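Local coordinates for protein VP1 (PDB 4PCH) that forms the pentameric capsomers of the polyomavirus capsid and probably mediates attachment of the virion to host cells, at residues Y86-E91 / T208-E213; L92-Q97 / T253-Y258; P127-G132 / P178-N183. All blocks are in the same frame, centred on the assembly; numbering follows the deposited sequence. Where two conformers were deposited one is given.

All three contacts belong to the VP1 jelly-roll unit as it stands in the capsid pentamer. Contacts 1 and 2 follow one another on strand 79-93: residues 86-91 pair with the start of strand 208-219, and residues 92-97 leave the same strand to meet the opening residues of strand 253-271. Their centres are 24 Å apart. Contact 3 lies away from that sheet, its centre 18 Å from that of contact 1 and 27 Å from that of contact 2, with about 16 Å between the nearest atoms of contacts 2 and 3. Subunit packing reunites them: Leu93 and Tyr258 of contact 2 rest on Pro178 and Ile133 of a neighbouring subunit.

Contact 1 of 3, residues Y86-E91 / T208-E213; sequences YRLETE and TPLIDE
Tyr86 opens the contact with its carbonyl: O takes the N-H of Leu210 at 3.0 Å, and its CB lies against CG2 of Ile211. With CG between the backbone N and the carbonyl carbon (chi1 60°), the Tyr86 ring leaves the partner segment for His265 and Arg267. Arg87 faces Pro209 as an antiparallel non-hydrogen-bonded pair, and its CA sends a C-H toward Thr208 O, 3.4 Å away. Its chain, bent at chi3 (74°), brings NH1 within 2.7 Å of Glu89 OE2 in a salt bridge, while NH2 reaches Glu213 of a neighbouring subunit. Leu88 and Thr208 form the hydrogen-bonded pair that follows: Leu88 N gives to Thr208 O at 2.9 Å, and Thr208 N returns a bond to Leu88 O at 2.8 Å. On the face they share, the two side chains run alongside each other. Leu88 also lies roughly perpendicular to Leu210, CD2 to CD2 3.8 Å. Beyond the last bridge, a water accepts from Thr90 N and hydrogen-bonds Thr208 OG1, spanning the gap as the strands part. The chemistry thus divides by face: Leu88, Thr208 and Leu210 make the apolar side, where Leu88 and Thr208 meet Trp121 and Leu88 also meets Cys123, whereas the Arg87-Glu89 pair, which Arg263 extends through Glu89, carries charge toward the subunit interface of the pentamer.

Contact 2 of 3, residues L92-Q97 / T253-Y258; sequences LLFAPQ and TVQAGY
Two first torsions bring the rings of Phe94 and Tyr258 together: CG of Phe94 lies anti to its N (chi1 -163°), and CG of Tyr258 anti to its carbonyl carbon (chi1 -65°). The rings make a T-shaped pair, centroids 5.4 Å apart and planes 51° from each other, with Phe94 CD1 over the centre of the tyrosine face. At the backbone end of the tyrosine, Tyr258 N donates to Leu93 O at 2.9 Å, and the CB atoms of Leu93 and Tyr258 touch. Leu92 CD1 comes to 3.9 Å from Gly257 CA. At the far end of the tyrosine, Gln97 folds back at chi2, and its NE2 meets the hydroxyl at 2.9 Å with OH in the amide plane. The same NE2 gives its other hydrogen to Ala95 O, 2.9 Å away, while Gln97 OE1 is held by Ser100. Ala95 CB rests beside the hydroxyl end of the ring. Gln255 lies at the edge of the Phe94 ring, its NE2 bonded in plane to a lone pair of Ala256 O (2.9 Å) and its OE1 taken by Arg43. Tyr258 also makes backbone hydrogen bonds to a neighbouring subunit and packs on its Ile133. The amide and hydroxyl groups of this buried contact are therefore paired, two of them through Ser100 and Arg43: Gln97 holds the tyrosine hydroxyl, while Gln255, held at both ends, flanks the edge of Phe94.

Contact 3 of 3, residues P127-G132 / P178-N183; sequences PLDVIG and PTKNDN
Asn181 and Asp129 grip each other by three hydrogen bonds, and these form the tight part of the contact. The Asn181 amide lies along the backbone of Asp129 and uses both its ends: OD1 accepts from Asp129 N at 2.9 Å, and ND2 donates to Asp129 O, also 2.9 Å away, with that oxygen close to the amide plane. In return, Asp129 OD2 takes the backbone N-H of Asn181 at 2.9 Å, met on the anti side of the carboxylate. The two side chains pass one another head to tail, their flat groups turned 42° apart. Asp129 turns its CG anti to its own carbonyl carbon (chi1 -62°), which carries the carboxylate across to the loop backbone. ND2 has a second acceptor in Asp177 O, and Leu128 CD1 lies against the amide, 3.6 Å from OD1. The asparagine thus mimics a strand neighbour: it offers a C=O and an N-H to one residue of strand 129-132, the middle strand of a small antiparallel sheet between 161-163 and 174-176, just where the chain has left 174-176 for the loop leading to strand 184-191. Its own backbone is in the left-handed helical region. Away from this clasp the packing thins. Lys180 is exposed; its CB lies 3.4 Å from Asp129 OD2, but the chain then leads off, leaving NZ 6.6 Å from Asp129 OD1, too far for a salt bridge, although the opposite charges may still attract weakly. On another flank a water sits within hydrogen-bonding distance of Asn181 OD1 and Pro127 O and bridges them. Ile131 CD1 barely reaches Pro178 CD, at 4.4 Å, and both residues also pack on a neighbouring subunit, against its Leu93 and Phe261.

Contact 1 of 3, residues Y86-E91 / T208-E213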
ATOM      1  N   TYR B  86     -10.789 -24.437 -13.655  1.00 13.99           N
ATOM      2  CA  TYR B  86      -9.697 -23.658 -14.252  1.00 15.04           C
ATOM      3  C   TYR B  86      -9.687 -22.183 -13.842  1.00 14.82           C
ATOM      4  O   TYR B  86      -8.715 -21.484 -14.092  1.00 15.74           O
ATOM      5  CB  TYR B  86      -9.705 -23.790 -15.784  1.00 16.11           C
ATOM      6  CG  TYR B  86     -10.976 -23.303 -16.444  1.00 17.98           C
ATOM      7  CD1 TYR B  86     -12.047 -24.155 -16.650  1.00 16.68           C
ATOM      8  CD2 TYR B  86     -11.102 -21.984 -16.859  1.00 18.16           C
ATOM      9  CE1 TYR B  86     -13.221 -23.708 -17.251  1.00 18.39           C
ATOM     10  CE2 TYR B  86     -12.254 -21.530 -17.464  1.00 18.65           C
ATOM     11  CZ  TYR B  86     -13.310 -22.381 -17.657  1.00 19.19           C
ATOM     12  OH  TYR B  86     -14.433 -21.876 -18.253  1.00 19.43           O
ATOM     13  N   ARG B  87     -10.739 -21.726 -13.169  1.00 14.38           N
ATOM     14  CA  ARG B  87     -10.855 -20.314 -12.812  1.00 16.17           C
ATOM     15  C   ARG B  87     -11.882 -20.200 -11.718  1.00 17.08           C
ATOM     16  O   ARG B  87     -12.840 -20.974 -11.677  1.00 14.86           O
ATOM     17  CB  ARG B  87     -11.293 -19.517 -14.066  1.00 20.96           C
ATOM     18  CG  ARG B  87     -11.662 -18.060 -13.898  1.00 30.49           C
ATOM     19  CD  ARG B  87     -11.612 -17.312 -15.243  1.00 36.71           C
ATOM     20  NE  ARG B  87     -12.729 -17.609 -16.152  1.00 49.31           N
ATOM     21  CZ  ARG B  87     -13.951 -17.074 -16.060  1.00 52.00           C
ATOM     22  NH1 ARG B  87     -14.258 -16.232 -15.081  1.00 37.66           N
ATOM     23  NH2 ARG B  87     -14.889 -17.396 -16.941  1.00 43.56           N
ATOM     24  N   LEU B  88     -11.678 -19.253 -10.807  1.00 15.40           N
ATOM     25  CA  LEU B  88     -12.738 -18.940  -9.858  1.00 14.74           C
ATOM     26  C   LEU B  88     -12.840 -17.449  -9.621  1.00 14.73           C
ATOM     27  O   LEU B  88     -11.896 -16.702  -9.893  1.00 14.06           O
ATOM     28  CB  LEU B  88     -12.564 -19.689  -8.552  1.00 14.97           C
ATOM     29  CG  LEU B  88     -11.439 -19.356  -7.581  1.00 15.46           C
ATOM     30  CD1 LEU B  88     -11.679 -18.053  -6.809  1.00 17.38           C
ATOM     31  CD2 LEU B  88     -11.234 -20.493  -6.598  1.00 19.81           C
ATOM     32  N   GLU B  89     -14.004 -17.040  -9.121  1.00 13.96           N
ATOM     33  CA  GLU B  89     -14.165 -15.712  -8.523  1.00 13.39           C
ATOM     34  C   GLU B  89     -14.440 -15.936  -7.059  1.00 14.05           C
ATOM     35  O   GLU B  89     -15.156 -16.850  -6.703  1.00 14.11           O
ATOM     36  CB  GLU B  89     -15.322 -14.911  -9.146  1.00 15.78           C
ATOM     37  CG  GLU B  89     -15.097 -14.465 -10.582  1.00 16.20           C
ATOM     38  CD  GLU B  89     -15.288 -15.589 -11.566  1.00 19.71           C
ATOM     39  OE1 GLU B  89     -16.373 -16.194 -11.546  1.00 19.50           O
ATOM     40  OE2 GLU B  89     -14.360 -15.877 -12.376  1.00 19.13           O
ATOM     41  N   THR B  90     -13.876 -15.101  -6.192  1.00 12.60           N
ATOM     42  CA  THR B  90     -14.226 -15.184  -4.771  1.00 11.85           C
ATOM     43  C   THR B  90     -14.334 -13.768  -4.214  1.00 14.12           C
ATOM     44  O   THR B  90     -13.585 -12.873  -4.649  1.00 14.04           O
ATOM     45  CB  THR B  90     -13.240 -16.071  -3.974  1.00 14.26           C
ATOM     46  OG1 THR B  90     -13.702 -16.178  -2.597  1.00 13.14           O
ATOM     47  CG2 THR B  90     -11.805 -15.492  -4.012  1.00 13.77           C
ATOM     48  N   GLU B  91     -15.306 -13.536  -3.324  1.00 12.67           N
ATOM     49  CA  GLU B  91     -15.563 -12.215  -2.753  1.00 14.21           C
ATOM     50  C   GLU B  91     -15.935 -12.365  -1.294  1.00 12.85           C
ATOM     51  O   GLU B  91     -16.724 -13.237  -0.928  1.00 13.13           O
ATOM     52  CB  GLU B  91     -16.783 -11.514  -3.396  1.00 19.39           C
ATOM     53  CG  GLU B  91     -16.810 -11.273  -4.888  1.00 23.40           C
ATOM     54  CD  GLU B  91     -18.137 -10.639  -5.356  1.00 28.54           C
ATOM     55  OE1 GLU B  91     -18.696  -9.716  -4.646  1.00 27.27           O
ATOM     56  OE2 GLU B  91     -18.598 -11.070  -6.454  1.00 28.27           O
ATOM     57  N   THR B 208      -9.699 -15.211 -10.715  1.00 17.00           N
ATOM     58  CA  THR B 208      -8.498 -15.873 -10.253  1.00 17.32           C
ATOM     59  C   THR B 208      -8.283 -17.135 -11.085  1.00 16.71           C
ATOM     60  O   THR B 208      -9.044 -18.068 -10.950  1.00 16.52           O
ATOM     61  CB  THR B 208      -8.659 -16.263  -8.776  1.00 18.71           C
ATOM     62  OG1 THR B 208      -8.846 -15.063  -7.980  1.00 21.12           O
ATOM     63  CG2 THR B 208      -7.459 -17.046  -8.299  1.00 22.05           C
ATOM     64  N   PRO B 209      -7.227 -17.174 -11.908  1.00 16.76           N
ATOM     65  CA  PRO B 209      -6.960 -18.426 -12.601  1.00 17.74           C
ATOM     66  C   PRO B 209      -6.478 -19.500 -11.638  1.00 17.10           C
ATOM     67  O   PRO B 209      -5.842 -19.214 -10.627  1.00 15.31           O
ATOM     68  CB  PRO B 209      -5.877 -18.046 -13.595  1.00 21.36           C
ATOM     69  CG  PRO B 209      -5.143 -16.938 -12.933  1.00 22.14           C
ATOM     70  CD  PRO B 209      -6.192 -16.161 -12.194  1.00 20.68           C
ATOM     71  N   LEU B 210      -6.769 -20.745 -11.984  1.00 14.76           N
ATOM     72  CA  LEU B 210      -6.364 -21.878 -11.172  1.00 14.91           C
ATOM     73  C   LEU B 210      -5.426 -22.810 -11.919  1.00 15.12           C
ATOM     74  O   LEU B 210      -5.054 -23.869 -11.414  1.00 18.29           O
ATOM     75  CB  LEU B 210      -7.607 -22.643 -10.739  1.00 14.43           C
ATOM     76  CG  LEU B 210      -8.627 -21.936  -9.857  1.00 14.98           C
ATOM     77  CD1 LEU B 210      -9.875 -22.767  -9.671  1.00 13.87           C
ATOM     78  CD2 LEU B 210      -8.053 -21.561  -8.481  1.00 15.39           C
ATOM     79  N   ILE B 211      -5.012 -22.433 -13.119  1.00 16.50           N
ATOM     80  CA  ILE B 211      -4.168 -23.311 -13.917  1.00 16.89           C
ATOM     81  C   ILE B 211      -2.677 -23.218 -13.547  1.00 19.79           C
ATOM     82  O   ILE B 211      -2.174 -22.129 -13.227  1.00 19.20           O
ATOM     83  CB  ILE B 211      -4.318 -23.071 -15.441  1.00 19.62           C
ATOM     84  CG1 ILE B 211      -4.040 -21.619 -15.831  1.00 22.29           C
ATOM     85  CG2 ILE B 211      -5.695 -23.495 -15.917  1.00 18.15           C
ATOM     86  CD1 ILE B 211      -3.856 -21.436 -17.305  1.00 25.49           C
ATOM     87  N   ASP B 212      -1.986 -24.358 -13.626  1.00 20.51           N
ATOM     88  CA  ASP B 212      -0.559 -24.428 -13.316  1.00 24.71           C
ATOM     89  C   ASP B 212       0.259 -24.064 -14.542  1.00 25.49           C
ATOM     90  O   ASP B 212      -0.309 -23.644 -15.558  1.00 27.91           O
ATOM     91  CB  ASP B 212      -0.196 -25.811 -12.749  1.00 26.08           C
ATOM     92  CG  ASP B 212      -0.325 -26.932 -13.755  1.00 23.23           C
ATOM     93  OD1 ASP B 212      -0.316 -26.720 -14.981  1.00 25.43           O
ATOM     94  OD2 ASP B 212      -0.378 -28.085 -13.305  1.00 28.23           O
ATOM     95  N   GLU B 213       1.586 -24.240 -14.487  1.00 31.75           N
ATOM     96  CA  GLU B 213       2.438 -23.851 -15.616  1.00 35.78           C
ATOM     97  C   GLU B 213       2.259 -24.716 -16.863  1.00 33.42           C
ATOM     98  O   GLU B 213       2.728 -24.338 -17.927  1.00 31.72           O
ATOM     99  CB  GLU B 213       3.923 -23.806 -15.224  1.00 41.53           C
ATOM    100  CG  GLU B 213       4.603 -25.162 -15.122  1.00 47.78           C
ATOM    101  CD  GLU B 213       4.527 -25.774 -13.737  1.00 53.73           C
ATOM    102  OE1 GLU B 213       3.645 -25.371 -12.938  1.00 59.19           O
ATOM    103  OE2 GLU B 213       5.360 -26.661 -13.453  1.00 64.41           O
TER
HETATM  104  O   HOH W   1     -11.646 -13.557  -7.612  1.00 22.96           O

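Contact 2 of 3, residues L92-Q97 / T253-Y258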
ATOM      1  N   LEU B  92     -15.400 -11.499  -0.442  1.00 12.93           N
ATOM      2  CA  LEU B  92     -15.833 -11.408   0.942  1.00 12.46           C
ATOM      3  C   LEU B  92     -17.061 -10.510   1.051  1.00 13.38           C
ATOM      4  O   LEU B  92     -17.122  -9.440   0.441  1.00 15.86           O
ATOM      5  CB  LEU B  92     -14.705 -10.786   1.777  1.00 13.20           C
ATOM      6  CG  LEU B  92     -14.880 -10.775   3.295  1.00 18.64           C
ATOM      7  CD1 LEU B  92     -15.136 -12.164   3.852  1.00 18.92           C
ATOM      8  CD2 LEU B  92     -13.598 -10.210   3.905  1.00 25.85           C
ATOM      9  N   LEU B  93     -18.036 -10.934   1.844  1.00 11.72           N
ATOM     10  CA  LEU B  93     -19.216 -10.138   2.113  1.00 11.76           C
ATOM     11  C   LEU B  93     -19.046  -9.433   3.453  1.00 11.44           C
ATOM     12  O   LEU B  93     -18.829 -10.082   4.505  1.00 11.18           O
ATOM     13  CB  LEU B  93     -20.470 -11.027   2.155  1.00 13.66           C
ATOM     14  CG  LEU B  93     -20.859 -11.657   0.798  1.00 16.44           C
ATOM     15  CD1 LEU B  93     -20.259 -13.021   0.551  1.00 20.90           C
ATOM     16  CD2 LEU B  93     -22.349 -11.744   0.675  1.00 22.55           C
ATOM     17  N   PHE B  94     -19.112  -8.105   3.442  1.00 10.63           N
ATOM     18  CA  PHE B  94     -18.893  -7.349   4.677  1.00  9.70           C
ATOM     19  C   PHE B  94     -19.391  -5.926   4.516  1.00 10.94           C
ATOM     20  O   PHE B  94     -19.393  -5.398   3.403  1.00 14.52           O
ATOM     21  CB  PHE B  94     -17.407  -7.339   5.062  1.00 11.20           C
ATOM     22  CG  PHE B  94     -17.152  -6.944   6.477  1.00 10.67           C
ATOM     23  CD1 PHE B  94     -17.664  -7.695   7.512  1.00 11.22           C
ATOM     24  CD2 PHE B  94     -16.437  -5.781   6.783  1.00 13.92           C
ATOM     25  CE1 PHE B  94     -17.461  -7.335   8.818  1.00 13.73           C
ATOM     26  CE2 PHE B  94     -16.247  -5.403   8.112  1.00 12.79           C
ATOM     27  CZ  PHE B  94     -16.752  -6.194   9.119  1.00 10.85           C
ATOM     28  N   ALA B  95     -19.872  -5.349   5.607  1.00 10.31           N
ATOM     29  CA  ALA B  95     -20.347  -3.973   5.673  1.00 11.36           C
ATOM     30  C   ALA B  95     -19.530  -3.180   6.694  1.00 10.85           C
ATOM     31  O   ALA B  95     -18.955  -3.745   7.634  1.00 11.61           O
ATOM     32  CB  ALA B  95     -21.803  -3.951   6.054  1.00 12.06           C
ATOM     33  N   PRO B  96     -19.469  -1.862   6.520  1.00 10.96           N
ATOM     34  CA  PRO B  96     -18.824  -1.060   7.571  1.00 11.29           C
ATOM     35  C   PRO B  96     -19.528  -1.205   8.916  1.00 12.18           C
ATOM     36  O   PRO B  96     -20.781  -1.194   8.969  1.00 14.31           O
ATOM     37  CB  PRO B  96     -18.965   0.363   7.052  1.00 12.71           C
ATOM     38  CG  PRO B  96     -20.130   0.307   6.111  1.00 11.65           C
ATOM     39  CD  PRO B  96     -20.045  -1.021   5.462  1.00 10.65           C
ATOM     40  N   GLN B  97     -18.734  -1.310   9.989  1.00 11.85           N
ATOM     41  CA  GLN B  97     -19.261  -1.464  11.330  1.00 11.28           C
ATOM     42  C   GLN B  97     -19.149  -0.149  12.092  1.00 10.91           C
ATOM     43  O   GLN B  97     -18.056   0.339  12.315  1.00 11.81           O
ATOM     44  CB  GLN B  97     -18.486  -2.544  12.050  1.00 11.35           C
ATOM     45  CG  GLN B  97     -18.446  -3.868  11.324  1.00 11.41           C
ATOM     46  CD  GLN B  97     -19.808  -4.526  11.214  1.00 11.45           C
ATOM     47  OE1 GLN B  97     -20.555  -4.653  12.213  1.00 12.79           O
ATOM     48  NE2 GLN B  97     -20.145  -4.970  10.001  1.00 11.69           N
ATOM     49  N   THR B 253     -14.807  -9.437  21.054  1.00 12.14           N
ATOM     50  CA  THR B 253     -15.307 -10.554  20.285  1.00 12.51           C
ATOM     51  C   THR B 253     -14.660 -10.569  18.903  1.00 11.69           C
ATOM     52  O   THR B 253     -14.412  -9.520  18.325  1.00 11.44           O
ATOM     53  CB  THR B 253     -16.822 -10.353  20.193  1.00 17.47           C
ATOM     54  OG1 THR B 253     -17.399 -10.573  21.510  1.00 16.94           O
ATOM     55  CG2 THR B 253     -17.427 -11.251  19.239  1.00 16.56           C
ATOM     56  N   VAL B 254     -14.421 -11.740  18.345  1.00 11.18           N
ATOM     57  CA  VAL B 254     -13.943 -11.811  16.958  1.00 10.03           C
ATOM     58  C   VAL B 254     -15.036 -11.448  15.963  1.00 12.08           C
ATOM     59  O   VAL B 254     -16.169 -11.954  16.039  1.00 12.44           O
ATOM     60  CB  VAL B 254     -13.372 -13.208  16.647  1.00 11.53           C
ATOM     61  CG1 VAL B 254     -13.020 -13.320  15.183  1.00 11.82           C
ATOM     62  CG2 VAL B 254     -12.187 -13.479  17.544  1.00 11.95           C
ATOM     63  N   GLN B 255     -14.685 -10.583  15.013  1.00 10.79           N
ATOM     64  CA  GLN B 255     -15.539 -10.246  13.879  1.00 10.21           C
ATOM     65  C   GLN B 255     -15.079 -10.981  12.667  1.00 10.20           C
ATOM     66  O   GLN B 255     -13.947 -10.790  12.198  1.00 10.11           O
ATOM     67  CB  GLN B 255     -15.495  -8.733  13.575  1.00 10.38           C
ATOM     68  CG  GLN B 255     -16.291  -8.309  12.340  1.00 11.59           C
ATOM     69  CD  GLN B 255     -17.772  -8.360  12.584  1.00 10.87           C
ATOM     70  OE1 GLN B 255     -18.337  -7.552  13.377  1.00 12.06           O
ATOM     71  NE2 GLN B 255     -18.432  -9.309  11.945  1.00 11.62           N
ATOM     72  N   ALA B 256     -15.960 -11.831  12.134  1.00 10.09           N
ATOM     73  CA  ALA B 256     -15.681 -12.506  10.880  1.00  9.82           C
ATOM     74  C   ALA B 256     -16.433 -11.858   9.731  1.00 11.64           C
ATOM     75  O   ALA B 256     -17.324 -11.038   9.925  1.00 11.85           O
ATOM     76  CB  ALA B 256     -16.061 -13.989  10.988  1.00 10.52           C
ATOM     77  N   GLY B 257     -16.059 -12.207   8.507  1.00 10.73           N
ATOM     78  CA  GLY B 257     -16.891 -11.855   7.352  1.00 10.77           C
ATOM     79  C   GLY B 257     -18.275 -12.449   7.487  1.00 11.44           C
ATOM     80  O   GLY B 257     -18.483 -13.398   8.228  1.00 11.73           O
ATOM     81  N   TYR B 258     -19.242 -11.868   6.779  1.00  9.98           N
ATOM     82  CA  TYR B 258     -20.596 -12.380   6.761  1.00  9.24           C
ATOM     83  C   TYR B 258     -20.730 -13.657   5.954  1.00 10.67           C
ATOM     84  O   TYR B 258     -21.722 -14.381   6.049  1.00 13.69           O
ATOM     85  CB  TYR B 258     -21.485 -11.333   6.131  1.00 10.80           C
ATOM     86  CG  TYR B 258     -21.620 -10.032   6.888  1.00 10.77           C
ATOM     87  CD1 TYR B 258     -21.393  -9.949   8.275  1.00 11.79           C
ATOM     88  CD2 TYR B 258     -22.114  -8.913   6.241  1.00 11.05           C
ATOM     89  CE1 TYR B 258     -21.601  -8.758   8.952  1.00 10.97           C
ATOM     90  CE2 TYR B 258     -22.360  -7.722   6.926  1.00 10.58           C
ATOM     91  CZ  TYR B 258     -22.098  -7.655   8.283  1.00 11.72           C
ATOM     92  OH  TYR B 258     -22.371  -6.464   8.922  1.00 12.15           O
TER

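Contact 3 of 3, residues P127-G132 / P178-N183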
ATOM      1  N   PRO B 127      -9.976 -32.303   0.402  1.00 14.71           N
ATOM      2  CA  PRO B 127      -9.810 -31.328   1.502  1.00 13.52           C
ATOM      3  C   PRO B 127      -8.422 -30.748   1.587  1.00 12.48           C
ATOM      4  O   PRO B 127      -7.454 -31.370   1.181  1.00 13.74           O
ATOM      5  CB  PRO B 127     -10.115 -32.145   2.777  1.00 16.11           C
ATOM      6  CG  PRO B 127     -10.479 -33.496   2.348  1.00 20.32           C
ATOM      7  CD  PRO B 127     -10.414 -33.631   0.857  1.00 18.87           C
ATOM      8  N   LEU B 128      -8.353 -29.546   2.150  1.00 12.54           N
ATOM      9  CA  LEU B 128      -7.129 -28.807   2.357  1.00 12.30           C
ATOM     10  C   LEU B 128      -6.165 -29.516   3.303  1.00 13.40           C
ATOM     11  O   LEU B 128      -6.549 -29.871   4.415  1.00 13.78           O
ATOM     12  CB  LEU B 128      -7.492 -27.443   2.940  1.00 12.15           C
ATOM     13  CG  LEU B 128      -6.321 -26.499   3.260  1.00 13.11           C
ATOM     14  CD1 LEU B 128      -5.686 -25.966   1.996  1.00 13.48           C
ATOM     15  CD2 LEU B 128      -6.703 -25.313   4.136  1.00 12.82           C
ATOM     16  N   ASP B 129      -4.926 -29.718   2.867  1.00 12.66           N
ATOM     17  CA  ASP B 129      -3.868 -30.244   3.747  1.00 14.34           C
ATOM     18  C   ASP B 129      -3.359 -29.101   4.634  1.00 11.79           C
ATOM     19  O   ASP B 129      -3.007 -28.002   4.112  1.00 13.11           O
ATOM     20  CB  ASP B 129      -2.710 -30.787   2.910  1.00 15.63           C
ATOM     21  CG  ASP B 129      -3.113 -31.940   2.016  1.00 16.93           C
ATOM     22  OD1 ASP B 129      -3.609 -32.983   2.544  1.00 19.05           O
ATOM     23  OD2 ASP B 129      -2.900 -31.821   0.780  1.00 17.56           O
ATOM     24  N   VAL B 130      -3.287 -29.368   5.950  1.00 11.68           N
ATOM     25  CA  VAL B 130      -2.817 -28.363   6.927  1.00 12.48           C
ATOM     26  C   VAL B 130      -1.761 -28.949   7.857  1.00 12.64           C
ATOM     27  O   VAL B 130      -1.643 -30.174   8.037  1.00 13.40           O
ATOM     28  CB  VAL B 130      -3.978 -27.793   7.813  1.00 12.49           C
ATOM     29  CG1 VAL B 130      -4.775 -26.782   7.022  1.00 14.45           C
ATOM     30  CG2 VAL B 130      -4.864 -28.904   8.345  1.00 13.97           C
ATOM     31  N   ILE B 131      -0.977 -28.048   8.440  1.00 13.31           N
ATOM     32  CA  ILE B 131       0.004 -28.393   9.443  1.00 13.80           C
ATOM     33  C   ILE B 131      -0.462 -27.819  10.786  1.00 13.55           C
ATOM     34  O   ILE B 131      -0.906 -26.656  10.867  1.00 15.37           O
ATOM     35  CB  ILE B 131       1.399 -27.834   9.107  1.00 14.80           C
ATOM     36  CG1 ILE B 131       1.834 -28.208   7.695  1.00 17.04           C
ATOM     37  CG2 ILE B 131       2.417 -28.332  10.124  1.00 15.02           C
ATOM     38  CD1 ILE B 131       3.127 -27.553   7.295  1.00 16.89           C
ATOM     39  N   GLY B 132      -0.413 -28.645  11.814  1.00 13.12           N
ATOM     40  CA  GLY B 132      -0.774 -28.214  13.175  1.00 13.81           C
ATOM     41  C   GLY B 132       0.406 -27.565  13.859  1.00 14.15           C
ATOM     42  O   GLY B 132       1.463 -28.171  13.940  1.00 15.59           O
ATOM     43  N   PRO B 178       2.302 -26.238   2.414  1.00 14.88           N
ATOM     44  CA  PRO B 178       2.886 -26.059   1.102  1.00 17.06           C
ATOM     45  C   PRO B 178       3.655 -27.291   0.591  1.00 16.56           C
ATOM     46  O   PRO B 178       3.977 -27.351  -0.565  1.00 18.09           O
ATOM     47  CB  PRO B 178       3.832 -24.853   1.315  1.00 20.27           C
ATOM     48  CG  PRO B 178       4.266 -24.991   2.732  1.00 19.96           C
ATOM     49  CD  PRO B 178       3.056 -25.499   3.449  1.00 16.96           C
ATOM     50  N   THR B 179       3.920 -28.271   1.459  1.00 15.63           N
ATOM     51  CA  THR B 179       4.550 -29.517   1.040  1.00 17.05           C
ATOM     52  C   THR B 179       3.538 -30.527   0.461  1.00 15.65           C
ATOM     53  O   THR B 179       3.947 -31.564  -0.061  1.00 18.18           O
ATOM     54  CB  THR B 179       5.358 -30.191   2.174  1.00 18.44           C
ATOM     55  OG1 THR B 179       4.481 -30.789   3.149  1.00 17.85           O
ATOM     56  CG2 THR B 179       6.293 -29.193   2.845  1.00 19.76           C
ATOM     57  N   LYS B 180       2.246 -30.218   0.567  1.00 15.20           N
ATOM     58  CA  LYS B 180       1.175 -31.056   0.021  1.00 15.79           C
ATOM     59  C   LYS B 180       0.296 -30.139  -0.839  1.00 15.26           C
ATOM     60  O   LYS B 180       0.831 -29.284  -1.576  1.00 15.24           O
ATOM     61  CB  LYS B 180       0.431 -31.794   1.140  1.00 17.35           C
ATOM     62  CG  LYS B 180       1.356 -32.726   1.922  1.00 18.30           C
ATOM     63  CD  LYS B 180       0.610 -33.555   2.945  1.00 20.90           C
ATOM     64  CE  LYS B 180       1.533 -34.008   4.055  1.00 25.31           C
ATOM     65  NZ  LYS B 180       2.711 -34.772   3.561  1.00 30.83           N
ATOM     66  N   ASN B 181      -1.019 -30.316  -0.779  1.00 14.76           N
ATOM     67  CA  ASN B 181      -1.942 -29.514  -1.580  1.00 14.71           C
ATOM     68  C   ASN B 181      -1.612 -29.464  -3.063  1.00 15.79           C
ATOM     69  O   ASN B 181      -1.786 -28.416  -3.701  1.00 16.16           O
ATOM     70  CB  ASN B 181      -2.047 -28.097  -1.007  1.00 13.40           C
ATOM     71  CG  ASN B 181      -2.800 -28.089   0.278  1.00 13.51           C
ATOM     72  OD1 ASN B 181      -3.922 -28.610   0.336  1.00 13.33           O
ATOM     73  ND2 ASN B 181      -2.187 -27.567   1.335  1.00 13.12           N
ATOM     74  N   ASP B 182      -1.145 -30.595  -3.625  1.00 16.51           N
ATOM     75  CA  ASP B 182      -0.810 -30.511  -5.055  0.50 18.60           C
ATOM     76  C   ASP B 182      -2.057 -30.437  -5.965  1.00 20.13           C
ATOM     77  O   ASP B 182      -1.920 -30.047  -7.109  1.00 23.48           O
ATOM     78  CB  ASP B 182       0.139 -31.614  -5.512  0.50 18.92           C
ATOM     79  CG  ASP B 182       1.577 -31.367  -5.117  0.50 22.08           C
ATOM     80  OD1 ASP B 182       2.134 -30.283  -5.389  0.50 24.63           O
ATOM     81  OD2 ASP B 182       2.167 -32.311  -4.574  0.50 29.80           O
ATOM     82  N   ASN B 183      -3.252 -30.699  -5.445  1.00 17.10           N
ATOM     83  CA  ASN B 183      -4.479 -30.504  -6.233  1.00 16.35           C
ATOM     84  C   ASN B 183      -5.427 -29.506  -5.598  1.00 14.45           C
ATOM     85  O   ASN B 183      -6.641 -29.632  -5.718  1.00 14.80           O
ATOM     86  CB  ASN B 183      -5.145 -31.878  -6.458  1.00 15.42           C
ATOM     87  CG  ASN B 183      -6.213 -31.865  -7.556  1.00 17.29           C
ATOM     88  OD1 ASN B 183      -6.087 -31.184  -8.583  1.00 15.67           O
ATOM     89  ND2 ASN B 183      -7.249 -32.675  -7.361  1.00 15.10           N
TER
HETATM   90  O   HOH W   2      -5.503 -30.501  -0.742  1.00 20.88           O